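Local atomic coordinates of endoribonuclease L-PSP/chorismate mutase-like domain-containing protein (Shewanella oneidensis, PDB entry 2OTM), a protein that is of unknown function but belongs to the YjgF/chorismate mutase-like family and has been put forward as a putative endoribonuclease. Residues Gly54-Asp59 against Gln104-His109; Glu97-Val102 against Trp135-Met140. One frame throughout, in Å; residues are numbered along the deposited sequence. Where two conformers were deposited one is given.

Contact 1 (Gly54-Asp59 against Gln104-His109); sequences GQLGAD and QSCIEH. With NA (sodium ion), chain H.
Leu56 reaches across to Cys106 and to the start of helix 109-124, and this is the close-packed part of the contact. Its CD2 sits 3.8 Å from His109 CA and equally near His109 CB, and Cys106 SG is 4.0 Å from the same methyl. With CG anti to the backbone N (chi1 -159°), the leucine is swung over to the sulfur, and its side chain meets that of His109 at about a right angle. Cys106 SG also accepts a weak hydrogen bond from Glu108 N (3.7 Å), the N-cap residue of the helix. Gly57 CA lies 4.1 Å from Cys106 CB; a side chain on Gly57 would run into that carbon. Beyond it the contact slackens toward solvent: Ser105 OG stands 4.2 Å from Gly57 O without a hydrogen bond, and its polar partner is His103. Segment 54-59 folds into a tight turn, Gln55 O accepting from both Ala58 N and Asp59 N. At its end Asp59 O binds a sodium ion at 2.3 Å. Met140 of the second subunit packs on His109. The contact joins the loop before helix 62-84 to the one before helix 109-124, where His109 packs against Ile134 and Thr136 of strand 131-136.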
loop_
_atom_site.group_PDB
_atom_site.type_symbol
_atom_site.label_atom_id
_atom_site.label_comp_id
_atom_site.label_asym_id
_atom_site.label_seq_id
_atom_site.Cartn_x
_atom_site.Cartn_y
_atom_site.Cartn_z
ATOM N N GLY B 54 11.883 15.825 8.424
ATOM C CA GLY B 54 10.912 16.576 9.153
ATOM C C GLY B 54 9.536 16.378 8.544
ATOM O O GLY B 54 9.278 15.372 7.915
ATOM N N GLN B 55 8.675 17.378 8.715
ATOM C CA GLN B 55 7.267 17.246 8.433
ATOM C C GLN B 55 6.774 18.384 7.543
ATOM O O GLN B 55 7.092 19.563 7.780
ATOM C CB GLN B 55 6.537 17.310 9.754
ATOM C CG GLN B 55 5.056 17.081 9.685
ATOM C CD GLN B 55 4.456 17.055 11.077
ATOM O OE1 GLN B 55 4.379 18.074 11.732
ATOM N NE2 GLN B 55 4.052 15.904 11.526
ATOM N N LEU B 56 5.964 18.037 6.554
ATOM C CA LEU B 56 5.356 19.030 5.653
ATOM C C LEU B 56 4.410 19.941 6.399
ATOM O O LEU B 56 3.540 19.488 7.152
ATOM C CB LEU B 56 4.565 18.321 4.551
ATOM C CG LEU B 56 4.302 19.143 3.312
ATOM C CD1 LEU B 56 5.655 19.405 2.612
ATOM C CD2 LEU B 56 3.267 18.416 2.394
ATOM N N GLY B 57 4.566 21.244 6.203
ATOM C CA GLY B 57 3.747 22.215 6.883
ATOM C C GLY B 57 4.302 22.698 8.208
ATOM O O GLY B 57 3.871 23.732 8.726
ATOM N N ALA B 58 5.240 21.954 8.781
ATOM C CA ALA B 58 5.890 22.355 10.022
ATOM C C ALA B 58 7.366 22.754 9.769
ATOM O O ALA B 58 7.802 23.853 10.135
ATOM C CB ALA B 58 5.784 21.188 11.077
ATOM N N ASP B 59 8.118 21.852 9.146
ATOM C CA ASP B 59 9.515 22.046 8.855
ATOM C C ASP B 59 9.766 22.400 7.401
ATOM O O ASP B 59 10.804 23.014 7.096
ATOM C CB ASP B 59 10.297 20.761 9.169
ATOM C CG ASP B 59 10.070 20.284 10.572
ATOM O OD1 ASP B 59 10.365 21.064 11.497
ATOM O OD2 ASP B 59 9.538 19.168 10.741
ATOM N N GLN B 104 -0.960 18.519 10.638
ATOM C CA GLN B 104 -2.418 18.662 10.523
ATOM C C GLN B 104 -2.864 19.923 9.787
ATOM O O GLN B 104 -3.893 19.936 9.127
ATOM C CB GLN B 104 -3.064 18.640 11.914
ATOM C CG GLN B 104 -2.513 19.682 12.875
ATOM N N SER B 105 -2.097 20.988 9.908
ATOM C CA SER B 105 -2.451 22.274 9.270
ATOM C C SER B 105 -2.294 22.287 7.742
ATOM O O SER B 105 -2.550 23.309 7.103
ATOM C CB SER B 105 -1.563 23.380 9.847
ATOM O OG SER B 105 -0.189 23.179 9.493
ATOM N N CYS B 106 -1.831 21.179 7.156
ATOM C CA CYS B 106 -1.506 21.122 5.736
ATOM C C CYS B 106 -2.215 19.944 5.035
ATOM O O CYS B 106 -2.007 18.809 5.406
ATOM C CB CYS B 106 0.005 21.006 5.593
ATOM S SG CYS B 106 0.551 20.889 3.898
ATOM N N ILE B 107 -3.045 20.190 4.024
ATOM C CA ILE B 107 -3.589 19.061 3.224
ATOM C C ILE B 107 -3.138 19.162 1.763
ATOM O O ILE B 107 -3.780 18.573 0.861
ATOM C CB ILE B 107 -5.157 18.954 3.298
ATOM C CG1 ILE B 107 -5.806 20.230 2.716
ATOM C CG2 ILE B 107 -5.610 18.693 4.732
ATOM C CD1 ILE B 107 -7.307 20.102 2.341
ATOM N N GLU B 108 -2.048 19.906 1.515
ATOM C CA GLU B 108 -1.550 20.098 0.160
ATOM C C GLU B 108 -0.495 19.107 -0.189
ATOM O O GLU B 108 0.242 19.315 -1.135
ATOM C CB GLU B 108 -0.960 21.506 -0.036
ATOM C CG GLU B 108 -1.946 22.609 0.142
ATOM C CD GLU B 108 -3.124 22.519 -0.803
ATOM O OE1 GLU B 108 -2.939 22.105 -1.974
ATOM O OE2 GLU B 108 -4.248 22.862 -0.365
ATOM N N HIS B 109 -0.459 17.977 0.511
ATOM C CA HIS B 109 0.508 16.949 0.195
ATOM C C HIS B 109 0.343 16.351 -1.175
ATOM O O HIS B 109 1.306 15.915 -1.756
ATOM C CB HIS B 109 0.616 15.871 1.314
ATOM C CG HIS B 109 -0.681 15.223 1.698
ATOM N ND1 HIS B 109 -1.732 15.926 2.248
ATOM C CD2 HIS B 109 -1.084 13.936 1.623
ATOM C CE1 HIS B 109 -2.738 15.101 2.469
ATOM N NE2 HIS B 109 -2.367 13.889 2.090
HETATM NA NA NA H . 12.047 24.957 7.274
HETATM O O HOH W 1 13.359 22.961 8.223
#

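Contact 2 (Glu97-Val102 against Trp135-Met140); sequences EGVLNV and WTNPVM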
loop_
_atom_site.group_PDB
_atom_site.type_symbol
_atom_site.label_atom_id
_atom_site.label_comp_id
_atom_site.label_asym_id
_atom_site.label_seq_id
_atom_site.Cartn_x
_atom_site.Cartn_y
_atom_site.Cartn_z
ATOM N N GLU B 97 3.707 5.002 -5.473
ATOM C CA GLU B 97 3.112 5.027 -4.129
ATOM C C GLU B 97 4.047 5.851 -3.248
ATOM O O GLU B 97 5.232 5.560 -3.134
ATOM C CB GLU B 97 2.793 3.616 -3.586
ATOM C CG GLU B 97 1.880 2.815 -4.568
ATOM C CD GLU B 97 1.469 1.422 -4.146
ATOM O OE1 GLU B 97 1.945 0.871 -3.118
ATOM O OE2 GLU B 97 0.640 0.850 -4.890
ATOM N N GLY B 98 3.507 6.909 -2.651
ATOM C CA GLY B 98 4.288 7.856 -1.867
ATOM C C GLY B 98 3.742 8.056 -0.476
ATOM O O GLY B 98 2.526 8.082 -0.293
ATOM N N VAL B 99 4.650 8.223 0.481
ATOM C CA VAL B 99 4.341 8.497 1.865
ATOM C C VAL B 99 5.026 9.796 2.258
ATOM O O VAL B 99 6.221 9.998 1.939
ATOM C CB VAL B 99 4.901 7.411 2.831
ATOM C CG1 VAL B 99 4.350 7.614 4.218
ATOM C CG2 VAL B 99 4.599 5.991 2.343
ATOM N N LEU B 100 4.293 10.641 2.965
ATOM C CA LEU B 100 4.822 11.885 3.516
ATOM C C LEU B 100 4.493 12.013 4.970
ATOM O O LEU B 100 3.448 11.556 5.413
ATOM C CB LEU B 100 4.253 13.105 2.770
ATOM C CG LEU B 100 4.680 13.228 1.291
ATOM C CD1 LEU B 100 3.612 12.726 0.351
ATOM C CD2 LEU B 100 5.042 14.649 0.927
ATOM N N ASN B 101 5.358 12.696 5.715
ATOM C CA ASN B 101 5.010 13.118 7.072
ATOM C C ASN B 101 4.457 14.534 6.960
ATOM O O ASN B 101 5.167 15.423 6.468
ATOM C CB ASN B 101 6.242 13.114 7.983
ATOM C CG ASN B 101 5.884 13.377 9.432
ATOM O OD1 ASN B 101 4.714 13.643 9.765
ATOM N ND2 ASN B 101 6.878 13.323 10.297
ATOM N N VAL B 102 3.184 14.722 7.371
ATOM C CA VAL B 102 2.442 15.961 7.098
ATOM C C VAL B 102 1.796 16.447 8.399
ATOM O O VAL B 102 1.177 15.685 9.137
ATOM C CB VAL B 102 1.360 15.738 5.973
ATOM C CG1 VAL B 102 0.624 17.035 5.634
ATOM C CG2 VAL B 102 2.017 15.169 4.719
ATOM N N TRP B 135 -0.085 8.405 1.040
ATOM C CA TRP B 135 -0.356 8.239 2.478
ATOM C C TRP B 135 0.394 9.306 3.266
ATOM O O TRP B 135 1.398 9.821 2.804
ATOM C CB TRP B 135 0.156 6.892 3.028
ATOM C CG TRP B 135 -0.427 5.633 2.445
ATOM C CD1 TRP B 135 -1.595 5.003 2.770
ATOM C CD2 TRP B 135 0.181 4.853 1.433
ATOM N NE1 TRP B 135 -1.745 3.840 2.022
ATOM C CE2 TRP B 135 -0.667 3.737 1.185
ATOM C CE3 TRP B 135 1.358 4.992 0.707
ATOM C CZ2 TRP B 135 -0.341 2.760 0.276
ATOM C CZ3 TRP B 135 1.679 4.024 -0.202
ATOM C CH2 TRP B 135 0.825 2.920 -0.422
ATOM N N THR B 136 -0.140 9.638 4.444
ATOM C CA THR B 136 0.616 10.349 5.410
ATOM C C THR B 136 0.851 9.424 6.584
ATOM O O THR B 136 -0.070 8.712 7.033
ATOM C CB THR B 136 -0.071 11.661 5.870
ATOM O OG1 THR B 136 -1.345 11.356 6.440
ATOM C CG2 THR B 136 -0.258 12.601 4.668
ATOM N N ASN B 137 2.056 9.466 7.128
ATOM C CA ASN B 137 2.374 8.680 8.321
ATOM C C ASN B 137 3.043 9.579 9.342
ATOM O O ASN B 137 3.782 10.507 8.966
ATOM C CB ASN B 137 3.382 7.569 8.011
ATOM C CG ASN B 137 2.828 6.394 7.198
ATOM O OD1 ASN B 137 3.616 5.495 6.880
ATOM N ND2 ASN B 137 1.519 6.373 6.852
ATOM N N PRO B 138 2.797 9.334 10.636
ATOM C CA PRO B 138 3.312 10.250 11.665
ATOM C C PRO B 138 4.794 10.111 11.947
ATOM O O PRO B 138 5.431 11.058 12.462
ATOM C CB PRO B 138 2.517 9.870 12.898
ATOM C CG PRO B 138 2.070 8.485 12.666
ATOM C CD PRO B 138 1.977 8.269 11.204
ATOM N N VAL B 139 5.337 8.937 11.663
ATOM C CA VAL B 139 6.752 8.643 11.972
ATOM C C VAL B 139 7.349 7.989 10.743
ATOM O O VAL B 139 6.744 7.077 10.167
ATOM C CB VAL B 139 6.894 7.685 13.226
ATOM C CG1 VAL B 139 8.374 7.318 13.425
ATOM C CG2 VAL B 139 6.272 8.310 14.488
HETATM N N MSE B 140 8.529 8.431 10.359
HETATM C CA MSE B 140 9.165 7.985 9.116
HETATM C C MSE B 140 10.546 7.404 9.370
HETATM O O MSE B 140 11.251 7.876 10.248
HETATM C CB MSE B 140 9.311 9.173 8.140
HETATM C CG MSE B 140 8.045 9.851 7.785
HETATM SE SE MSE B 140 6.942 8.787 6.593
HETATM C CE MSE B 140 7.952 9.124 4.950
HETATM O O HOH W 2 4.040 13.227 12.971
#
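The indole of Trp135 meets Glu97 at its edge, where OE1 lies in the ring plane 3.6 Å from CH2 and the carboxylate is turned 80° against the ring. Glu97 CB comes equally close to CZ3, and Gly98 O and Val99 CG2 approach the ring obliquely. Trp135 rings of both other subunits stack edge-to-face with this one, while Glu97 OE2 pairs with Arg95. Val99 CG1 lies over the face of the Asn137 amide, 3.6 Å from Asn137 CG; ND2 of that amide donates to Thr136 O from above the carbonyl plane, and OD1 accepts from Thr136 N of the third subunit.

The two backbones run parallel, joined by three backbone hydrogen bonds, from Trp135 N to Gly98 O, Leu100 N to Trp135 O and Asn137 N to Leu100 O. Val99 shares its side of the sheet with Trp135; its CG1 also touches selenomethionine Met140, 3.7 Å from SE, whose chain bends at chi2 and chi3 to bring CE over to Val99 O. On the side of Leu100 and Thr136, Thr136 CG2 is pressed to 3.4 Å from Val102 CG2, tighter than usual.

Past the strand ends, the Asn101 side chain turns its CG away from the backbone N (chi1 -173°), which lays the amide alongside the Asn137 and Pro138 carbonyls. A water donates to Pro138 O and weakly to Asn101 OD1, whose stronger partner is Gln55. Replacing Asn101 by an alanine takes away OD1, which would probably leave Gln55 NE2 and the bridging water without that acceptor.

Strands 92-100 and 131-136 are the neighbouring parallel pair of a beta-alpha-beta unit; helix 109-124 packs on Leu100, strand 146-153 flanks 92-100 on its other side, and 131-136, outermost in this chain, faces the neighbouring subunits at the trimer interface.

How the contacts relate
From the N terminus the chain first reaches 54-59, after strand 49-50, then passes through helix 62-84 into strand 92-100, whose end and following loop form 97-102. Segment 104-109 follows almost at once and closes the loop of contact 1; after helix 109-124, segment 135-140 closes that of contact 2. The segments alternate, so the two closures cross instead of nesting. They also touch: Leu56 N is 2.7 Å from Asn101 O, a probable hydrogen bond, and His109 CD2 packs on Thr136 CG2. Together they tie the loop before helix 62-84 to the end of the parallel strand pair and the start of helix 109-124, and both touch the second subunit.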